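Local coordinates for protein putative TIM-barrel metal-dependent hydrolase (Mycobacterium avium subsp. paratuberculosis S397, PDB 4DZI) that probably catalyses a metal-dependent hydrolysis as a member of the amidohydrolase family, with a two-metal site seen here occupied by cadmium, at residues C[185-198]-C[220-234]. Numbering follows the deposited sequence.
With CD (cadmium ion), chain Q.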
loop_
_atom_site.group_PDB
_atom_site.type_symbol
_atom_site.label_atom_id
_atom_site.label_comp_id
_atom_site.label_asym_id
_atom_site.label_seq_id
_atom_site.Cartn_x
_atom_site.Cartn_y
_atom_site.Cartn_z
ATOM N N LEU C 185 -22.598 -21.608 -12.947
ATOM C CA LEU C 185 -23.303 -22.361 -11.906
ATOM C C LEU C 185 -24.102 -23.501 -12.531
ATOM O O LEU C 185 -24.097 -24.629 -12.026
ATOM C CB LEU C 185 -24.219 -21.437 -11.109
ATOM C CG LEU C 185 -23.549 -20.453 -10.155
ATOM C CD1 LEU C 185 -24.596 -19.630 -9.423
ATOM C CD2 LEU C 185 -22.693 -21.208 -9.146
ATOM N N ALA C 186 -24.798 -23.221 -13.629
ATOM C CA ALA C 186 -25.523 -24.311 -14.299
ATOM C C ALA C 186 -24.584 -25.408 -14.823
ATOM O O ALA C 186 -24.969 -26.576 -14.883
ATOM C CB ALA C 186 -26.418 -23.776 -15.401
ATOM N N ARG C 187 -23.348 -25.058 -15.193
ATOM C CA ARG C 187 -22.382 -26.068 -15.603
ATOM C C ARG C 187 -21.626 -26.699 -14.416
ATOM O O ARG C 187 -20.680 -27.450 -14.602
ATOM C CB ARG C 187 -21.382 -25.485 -16.611
ATOM C CG ARG C 187 -21.951 -25.165 -17.991
ATOM C CD ARG C 187 -21.563 -26.243 -19.006
ATOM N NE ARG C 187 -21.946 -25.895 -20.383
ATOM C CZ ARG C 187 -21.115 -25.533 -21.372
ATOM N NH1 ARG C 187 -21.614 -25.251 -22.572
ATOM N NH2 ARG C 187 -19.795 -25.451 -21.193
ATOM N N GLY C 188 -22.045 -26.400 -13.203
ATOM C CA GLY C 188 -21.494 -27.075 -12.045
ATOM C C GLY C 188 -20.284 -26.438 -11.388
ATOM O O GLY C 188 -19.671 -27.044 -10.543
ATOM N N ALA C 189 -19.951 -25.184 -11.720
ATOM C CA ALA C 189 -18.811 -24.543 -11.041
ATOM C C ALA C 189 -18.995 -24.527 -9.525
ATOM O O ALA C 189 -20.091 -24.249 -9.034
ATOM C CB ALA C 189 -18.624 -23.121 -11.566
ATOM N N LYS C 190 -17.905 -24.762 -8.808
ATOM C CA LYS C 190 -17.910 -24.825 -7.352
ATOM C C LYS C 190 -17.094 -23.674 -6.736
ATOM O O LYS C 190 -17.076 -23.497 -5.503
ATOM C CB LYS C 190 -17.350 -26.171 -6.864
ATOM C CG LYS C 190 -18.113 -27.387 -7.383
ATOM C CD LYS C 190 -19.569 -27.338 -6.999
ATOM C CE LYS C 190 -20.228 -28.718 -7.215
ATOM N NZ LYS C 190 -20.205 -29.129 -8.648
ATOM N N LEU C 191 -16.384 -22.956 -7.601
ATOM C CA LEU C 191 -15.527 -21.817 -7.178
ATOM C C LEU C 191 -15.472 -20.894 -8.391
ATOM O O LEU C 191 -15.374 -21.389 -9.534
ATOM C CB LEU C 191 -14.100 -22.295 -6.819
ATOM C CG LEU C 191 -13.042 -21.219 -6.497
ATOM C CD1 LEU C 191 -13.394 -20.423 -5.238
ATOM C CD2 LEU C 191 -11.684 -21.880 -6.326
ATOM N N VAL C 192 -15.603 -19.575 -8.196
ATOM C CA VAL C 192 -15.418 -18.662 -9.325
ATOM C C VAL C 192 -14.307 -17.673 -8.957
ATOM O O VAL C 192 -14.142 -17.340 -7.775
ATOM C CB VAL C 192 -16.696 -17.879 -9.695
ATOM C CG1 VAL C 192 -17.869 -18.832 -9.897
ATOM C CG2 VAL C 192 -17.012 -16.855 -8.615
ATOM N N LEU C 193 -13.581 -17.188 -9.950
ATOM C CA LEU C 193 -12.525 -16.201 -9.682
ATOM C C LEU C 193 -13.004 -14.817 -10.082
ATOM O O LEU C 193 -13.455 -14.618 -11.204
ATOM C CB LEU C 193 -11.272 -16.518 -10.513
ATOM C CG LEU C 193 -10.717 -17.901 -10.226
ATOM C CD1 LEU C 193 -9.466 -18.075 -11.096
ATOM C CD2 LEU C 193 -10.375 -18.076 -8.752
ATOM N N VAL C 194 -12.901 -13.850 -9.175
ATOM C CA VAL C 194 -13.091 -12.465 -9.549
ATOM C C VAL C 194 -11.740 -11.807 -9.335
ATOM O O VAL C 194 -11.034 -12.155 -8.389
ATOM C CB VAL C 194 -14.168 -11.802 -8.655
ATOM C CG1 VAL C 194 -14.201 -10.274 -8.848
ATOM C CG2 VAL C 194 -15.559 -12.376 -8.981
ATOM N N ARG C 195 -11.361 -10.917 -10.244
ATOM C CA ARG C 195 -10.031 -10.349 -10.155
ATOM C C ARG C 195 -9.893 -9.418 -8.929
ATOM O O ARG C 195 -10.756 -8.589 -8.688
ATOM C CB ARG C 195 -9.706 -9.596 -11.433
ATOM C CG ARG C 195 -8.249 -9.119 -11.468
ATOM C CD ARG C 195 -7.868 -8.565 -12.841
ATOM N NE ARG C 195 -8.759 -7.459 -13.201
ATOM C CZ ARG C 195 -8.357 -6.240 -13.547
ATOM N NH1 ARG C 195 -7.059 -5.919 -13.591
ATOM N NH2 ARG C 195 -9.273 -5.327 -13.882
ATOM N N PRO C 196 -8.787 -9.540 -8.179
ATOM C CA PRO C 196 -8.605 -8.648 -6.998
ATOM C C PRO C 196 -8.118 -7.276 -7.466
ATOM O O PRO C 196 -6.936 -6.969 -7.397
ATOM C CB PRO C 196 -7.523 -9.356 -6.163
ATOM C CG PRO C 196 -6.787 -10.229 -7.160
ATOM C CD PRO C 196 -7.829 -10.652 -8.187
ATOM N N ALA C 197 -9.045 -6.481 -7.972
ATOM C CA ALA C 197 -8.691 -5.219 -8.610
ATOM C C ALA C 197 -9.968 -4.400 -8.686
ATOM O O ALA C 197 -11.079 -4.938 -8.593
ATOM C CB ALA C 197 -8.194 -5.472 -10.052
ATOM N N PRO C 198 -9.820 -3.100 -8.889
ATOM C CA PRO C 198 -10.994 -2.269 -9.209
ATOM C C PRO C 198 -11.797 -2.853 -10.368
ATOM O O PRO C 198 -11.226 -3.398 -11.321
ATOM C CB PRO C 198 -10.357 -0.935 -9.615
ATOM C CG PRO C 198 -9.071 -0.894 -8.838
ATOM C CD PRO C 198 -8.562 -2.330 -8.908
ATOM N N LEU C 220 -23.942 -16.029 -5.891
ATOM C CA LEU C 220 -22.907 -16.926 -5.381
ATOM C C LEU C 220 -23.233 -17.368 -3.962
ATOM O O LEU C 220 -23.021 -18.519 -3.580
ATOM C CB LEU C 220 -21.536 -16.211 -5.396
ATOM C CG LEU C 220 -21.035 -15.901 -6.798
ATOM C CD1 LEU C 220 -19.792 -15.021 -6.710
ATOM C CD2 LEU C 220 -20.722 -17.204 -7.520
ATOM N N ALA C 221 -23.701 -16.424 -3.144
ATOM C CA ALA C 221 -23.924 -16.726 -1.762
ATOM C C ALA C 221 -25.060 -17.770 -1.626
ATOM O O ALA C 221 -24.950 -18.701 -0.845
ATOM C CB ALA C 221 -24.286 -15.434 -1.027
ATOM N N GLU C 222 -26.112 -17.621 -2.432
ATOM C CA GLU C 222 -27.261 -18.558 -2.397
ATOM C C GLU C 222 -26.863 -19.919 -2.900
ATOM O O GLU C 222 -27.379 -20.941 -2.434
ATOM C CB GLU C 222 -28.416 -18.049 -3.296
ATOM C CG GLU C 222 -28.997 -16.702 -2.901
ATOM C CD GLU C 222 -29.295 -16.594 -1.417
ATOM O OE1 GLU C 222 -29.142 -15.483 -0.866
ATOM O OE2 GLU C 222 -29.675 -17.614 -0.800
ATOM N N ALA C 223 -25.937 -19.940 -3.861
ATOM C CA ALA C 223 -25.455 -21.199 -4.420
ATOM C C ALA C 223 -24.417 -21.897 -3.535
ATOM O O ALA C 223 -24.070 -23.050 -3.769
ATOM C CB ALA C 223 -24.886 -20.969 -5.814
ATOM N N GLY C 224 -23.914 -21.197 -2.526
ATOM C CA GLY C 224 -22.846 -21.735 -1.683
ATOM C C GLY C 224 -21.504 -21.834 -2.394
ATOM O O GLY C 224 -20.623 -22.611 -1.976
ATOM N N VAL C 225 -21.319 -21.020 -3.429
ATOM C CA VAL C 225 -20.091 -21.024 -4.221
ATOM C C VAL C 225 -19.214 -19.814 -3.835
ATOM O O VAL C 225 -19.644 -18.647 -3.980
ATOM C CB VAL C 225 -20.433 -20.983 -5.733
ATOM C CG1 VAL C 225 -19.208 -20.610 -6.572
ATOM C CG2 VAL C 225 -21.011 -22.331 -6.180
ATOM N N PRO C 226 -17.983 -20.084 -3.345
ATOM C CA PRO C 226 -17.115 -18.966 -2.952
ATOM C C PRO C 226 -16.594 -18.156 -4.128
ATOM O O PRO C 226 -16.495 -18.651 -5.247
ATOM C CB PRO C 226 -15.938 -19.647 -2.230
ATOM C CG PRO C 226 -16.279 -21.090 -2.108
ATOM C CD PRO C 226 -17.370 -21.399 -3.089
ATOM N N VAL C 227 -16.239 -16.906 -3.854
ATOM C CA VAL C 227 -15.480 -16.113 -4.801
ATOM C C VAL C 227 -14.014 -16.278 -4.433
ATOM O O VAL C 227 -13.628 -16.145 -3.264
ATOM C CB VAL C 227 -15.887 -14.618 -4.778
ATOM C CG1 VAL C 227 -15.888 -14.057 -3.352
ATOM C CG2 VAL C 227 -14.995 -13.813 -5.724
ATOM N N GLY C 228 -13.185 -16.570 -5.429
ATOM C CA GLY C 228 -11.754 -16.651 -5.157
ATOM C C GLY C 228 -11.051 -15.458 -5.764
ATOM O O GLY C 228 -11.437 -14.977 -6.825
ATOM N N PHE C 229 -10.035 -14.965 -5.040
ATOM C CA PHE C 229 -9.217 -13.842 -5.484
ATOM C C PHE C 229 -7.774 -14.327 -5.605
ATOM O O PHE C 229 -7.092 -14.561 -4.599
ATOM C CB PHE C 229 -9.259 -12.679 -4.452
ATOM C CG PHE C 229 -10.607 -12.012 -4.361
ATOM C CD1 PHE C 229 -11.077 -11.230 -5.399
ATOM C CD2 PHE C 229 -11.417 -12.204 -3.247
ATOM C CE1 PHE C 229 -12.334 -10.629 -5.324
ATOM C CE2 PHE C 229 -12.689 -11.607 -3.173
ATOM C CZ PHE C 229 -13.141 -10.823 -4.215
ATOM N N HIS C 230 -7.316 -14.507 -6.837
ATOM C CA HIS C 230 -5.964 -15.011 -7.073
ATOM C C HIS C 230 -5.113 -13.927 -7.608
ATOM O O HIS C 230 -5.592 -13.124 -8.413
ATOM C CB HIS C 230 -6.004 -16.125 -8.140
ATOM C CG HIS C 230 -4.654 -16.796 -8.368
ATOM N ND1 HIS C 230 -3.664 -16.253 -9.131
ATOM C CD2 HIS C 230 -4.137 -17.975 -7.846
ATOM C CE1 HIS C 230 -2.585 -17.056 -9.107
ATOM N NE2 HIS C 230 -2.859 -18.098 -8.314
ATOM N N LEU C 231 -3.855 -13.907 -7.174
ATOM C CA LEU C 231 -2.856 -12.977 -7.710
ATOM C C LEU C 231 -3.013 -12.783 -9.222
ATOM O O LEU C 231 -3.011 -13.752 -9.981
ATOM C CB LEU C 231 -1.462 -13.550 -7.438
ATOM C CG LEU C 231 -0.328 -12.568 -7.656
ATOM C CD1 LEU C 231 -0.394 -11.441 -6.615
ATOM C CD2 LEU C 231 1.010 -13.309 -7.578
ATOM N N SER C 232 -3.037 -11.520 -9.671
ATOM C CA SER C 232 -3.360 -11.214 -11.075
ATOM C C SER C 232 -2.573 -9.988 -11.496
ATOM O O SER C 232 -1.922 -9.356 -10.656
ATOM C CB SER C 232 -4.853 -10.854 -11.205
ATOM O OG SER C 232 -5.714 -11.959 -10.842
ATOM N N ASP C 233 -2.676 -9.611 -12.775
ATOM C CA ASP C 233 -2.376 -8.204 -13.102
ATOM C C ASP C 233 -3.564 -7.382 -12.654
ATOM O O ASP C 233 -4.609 -7.377 -13.281
ATOM C CB ASP C 233 -2.172 -8.008 -14.611
ATOM C CG ASP C 233 -1.726 -6.598 -14.952
ATOM O OD1 ASP C 233 -1.756 -5.717 -14.061
ATOM O OD2 ASP C 233 -1.328 -6.364 -16.108
ATOM N N SER C 234 -3.405 -6.657 -11.541
ATOM C CA SER C 234 -4.471 -5.877 -10.956
ATOM C C SER C 234 -4.293 -4.383 -11.243
ATOM O O SER C 234 -5.037 -3.571 -10.695
ATOM C CB SER C 234 -4.493 -6.099 -9.438
ATOM O OG SER C 234 -4.983 -7.413 -9.109
HETATM CD CD CD Q . -1.330 -19.855 -7.951
HETATM O O HOH W 1 -9.053 -14.212 -9.011
#
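Arg195 sets CG anti to its N (chi1 -173°) and bends at chi3 (58°), which carries NH1 to Asp233 O, while Ser234 turns OG back beside its own N to meet Pro196 O. These two bonds follow the paired residues of neighbouring parallel strands, 192-193 and 227-230, joined through helix 214-223 in a beta-alpha-beta crossover of the TIM-barrel amidohydrolase fold. The parallel pairing rests on three backbone bonds: Val192 N to Pro226 O, Gly228 N to Val192 O (2.6 Å) and Val194 N to Gly228 O. Past them a water bridges the two segments, donating to Val194 O and accepting from His230 N. On the helix-facing side, Val192 CG2 lies 3.8 Å from Leu220 CD1, and Val194 CG2 meets Val227 CG2 at 3.6 Å; that same Val227 methyl sits over one Phe229 face, toward the rim. His230 NE2 binds one of the two cadmium ions at 2.4 Å, a site it shares with Asp13, His15, Glu293 and Asp356; its ND1 donates to Leu231 O, which helps fix the ring. Arg195 NH1 also salt-bridges Glu130, so two acceptors grip it. Asp233 O receives it in-plane on a lone pair (2.9 Å), whereas Ser234 OG lies above the Pro196 carbonyl plane, 50° out of it.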